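Local structure of immunomodulatory active chitinase (Trichuris suis, 6G9C) at residues F214-C219 with Q267-L272. The protein probably binds and hydrolyses chitin as a family 18 glycosyl hydrolase and, as a parasite product, has immunomodulatory activity. Sequence-based numbering, arbitrary orientation.
Sequences FVNLMC and QIIIGL
Phe214 lays its ring obliquely against Ile269, its CD1 coming to 3.4 Å from Ile269 CG1. A chi1 of 52°, which sets CG between the backbone N and the carbonyl carbon, turns the ring to this side, and Tyr64 meets it edge-to-face. On the face that carries Ile269, Asn216 runs alongside it, the two pointing the same way, with Asn216 OD1 3.6 Å from Ile269 CB; Asn216 ND2 is hydrogen-bonded to the hydroxyl of Tyr38, while Phe366 touches both side chains. The backbones pair as parallel strands through hydrogen bonds from Val215 N to Gln267 O, Ile269 N to Val215 O and Leu217 N to Ile269 O, the last 2.8 Å long. The strand axes cross at -32°. They are neighbouring staves of the TIM barrel of family 18 chitinases: 214-218 also pairs with 187-193, and 268-281 with 364-368. The contacts of Asn216, Ile269 and the Phe214 ring with Tyr38, Tyr64 and Phe366, from other barrel strands, are consistent with the barrel interior. On the outer face, covered by helix 251-261, Leu217 and Ile270 lie side by side, CD2 of Leu217 being 4.2 Å from CD1 of Ile270. Leu217 continues onto Ser255 and Trp258 of that helix, and Ile270 onto Val251. After the inverse gamma turn centred on Met218, Cys219 points toward the partner strand, its SG 3.7 Å from Ile270 CG2 and 3.4 Å from Gly271 N.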
loop_
_atom_site.group_PDB
_atom_site.type_symbol
_atom_site.label_atom_id
_atom_site.label_comp_id
_atom_site.label_asym_id
_atom_site.label_seq_id
_atom_site.Cartn_x
_atom_site.Cartn_y
_atom_site.Cartn_z
ATOM N N PHE A 214 -4.663 -14.360 -17.969
ATOM C CA PHE A 214 -3.793 -14.559 -19.128
ATOM C C PHE A 214 -2.778 -15.638 -18.771
ATOM O O PHE A 214 -2.718 -16.087 -17.628
ATOM C CB PHE A 214 -3.108 -13.250 -19.587
ATOM C CG PHE A 214 -2.375 -12.480 -18.500
ATOM C CD1 PHE A 214 -1.120 -12.884 -18.058
ATOM C CD2 PHE A 214 -2.912 -11.315 -17.973
ATOM C CE1 PHE A 214 -0.420 -12.153 -17.091
ATOM C CE2 PHE A 214 -2.219 -10.572 -17.005
ATOM C CZ PHE A 214 -0.967 -10.995 -16.563
ATOM N N VAL A 215 -1.992 -16.070 -19.765
ATOM C CA VAL A 215 -0.949 -17.068 -19.546
ATOM C C VAL A 215 0.402 -16.482 -19.935
ATOM O O VAL A 215 0.534 -15.810 -20.964
ATOM C CB VAL A 215 -1.209 -18.390 -20.299
ATOM C CG1 VAL A 215 -2.446 -19.083 -19.708
ATOM C CG2 VAL A 215 -1.345 -18.176 -21.820
ATOM N N ASN A 216 1.393 -16.726 -19.086
ATOM C CA ASN A 216 2.784 -16.338 -19.321
ATOM C C ASN A 216 3.441 -17.492 -20.078
ATOM O O ASN A 216 3.797 -18.515 -19.487
ATOM C CB ASN A 216 3.480 -16.050 -17.994
ATOM C CG ASN A 216 3.069 -14.700 -17.397
ATOM O OD1 ASN A 216 2.548 -13.840 -18.102
ATOM N ND2 ASN A 216 3.306 -14.516 -16.096
ATOM N N LEU A 217 3.555 -17.348 -21.395
ATOM C CA LEU A 217 4.146 -18.386 -22.233
ATOM C C LEU A 217 5.648 -18.481 -21.987
ATOM O O LEU A 217 6.386 -17.505 -22.191
ATOM C CB LEU A 217 3.866 -18.090 -23.707
ATOM C CG LEU A 217 4.468 -19.103 -24.679
ATOM C CD1 LEU A 217 3.815 -20.487 -24.524
ATOM C CD2 LEU A 217 4.337 -18.597 -26.099
ATOM N N MET A 218 6.104 -19.654 -21.557
ATOM C CA MET A 218 7.513 -19.869 -21.230
ATOM C C MET A 218 8.288 -20.304 -22.474
ATOM O O MET A 218 8.846 -21.398 -22.540
ATOM C CB MET A 218 7.647 -20.897 -20.112
ATOM C CG MET A 218 7.087 -20.410 -18.776
ATOM S SD MET A 218 7.018 -21.724 -17.540
ATOM C CE MET A 218 8.757 -21.986 -17.215
ATOM N N CYS A 219 8.332 -19.400 -23.457
ATOM C CA CYS A 219 8.983 -19.685 -24.734
ATOM C C CYS A 219 10.474 -19.359 -24.608
ATOM O O CYS A 219 11.007 -18.414 -25.185
ATOM C CB CYS A 219 8.306 -18.918 -25.864
ATOM S SG CYS A 219 7.941 -17.196 -25.444
ATOM N N GLN A 267 -4.617 -12.966 -24.570
ATOM C CA GLN A 267 -4.305 -13.679 -23.340
ATOM C C GLN A 267 -2.957 -14.392 -23.386
ATOM O O GLN A 267 -2.555 -14.993 -22.385
ATOM C CB GLN A 267 -5.424 -14.688 -23.025
ATOM C CG GLN A 267 -6.688 -14.016 -22.478
ATOM C CD GLN A 267 -7.844 -14.990 -22.284
ATOM O OE1 GLN A 267 -8.678 -15.169 -23.171
ATOM N NE2 GLN A 267 -7.903 -15.612 -21.112
ATOM N N ILE A 268 -2.246 -14.344 -24.511
ATOM C CA ILE A 268 -0.953 -15.008 -24.642
ATOM C C ILE A 268 0.131 -13.964 -24.416
ATOM O O ILE A 268 0.306 -13.058 -25.239
ATOM C CB ILE A 268 -0.790 -15.679 -26.014
ATOM C CG1 ILE A 268 -1.867 -16.750 -26.225
ATOM C CG2 ILE A 268 0.618 -16.275 -26.128
ATOM C CD1 ILE A 268 -2.041 -17.183 -27.697
ATOM N N ILE A 269 0.871 -14.092 -23.316
ATOM C CA ILE A 269 1.929 -13.148 -22.971
ATOM C C ILE A 269 3.268 -13.800 -23.274
ATOM O O ILE A 269 3.573 -14.876 -22.746
ATOM C CB ILE A 269 1.849 -12.720 -21.496
ATOM C CG1 ILE A 269 0.398 -12.394 -21.094
ATOM C CG2 ILE A 269 2.787 -11.517 -21.240
ATOM C CD1 ILE A 269 -0.314 -11.369 -21.992
ATOM N N ILE A 270 4.088 -13.130 -24.085
ATOM C CA ILE A 270 5.311 -13.728 -24.625
ATOM C C ILE A 270 6.453 -13.570 -23.625
ATOM O O ILE A 270 6.798 -12.449 -23.229
ATOM C CB ILE A 270 5.683 -13.092 -25.971
ATOM C CG1 ILE A 270 4.510 -13.195 -26.955
ATOM C CG2 ILE A 270 6.964 -13.742 -26.529
ATOM C CD1 ILE A 270 4.091 -14.604 -27.260
ATOM N N GLY A 271 7.078 -14.687 -23.261
ATOM C CA GLY A 271 8.166 -14.648 -22.298
ATOM C C GLY A 271 9.482 -14.209 -22.933
ATOM O O GLY A 271 9.845 -14.632 -24.031
ATOM N N LEU A 272 10.215 -13.379 -22.198
ATOM C CA LEU A 272 11.498 -12.826 -22.653
ATOM C C LEU A 272 12.558 -13.147 -21.607
ATOM O O LEU A 272 12.447 -12.679 -20.454
ATOM C CB LEU A 272 11.425 -11.310 -22.873
ATOM C CG LEU A 272 10.296 -10.769 -23.751
ATOM C CD1 LEU A 272 10.310 -9.256 -23.702
ATOM C CD2 LEU A 272 10.430 -11.257 -25.177
#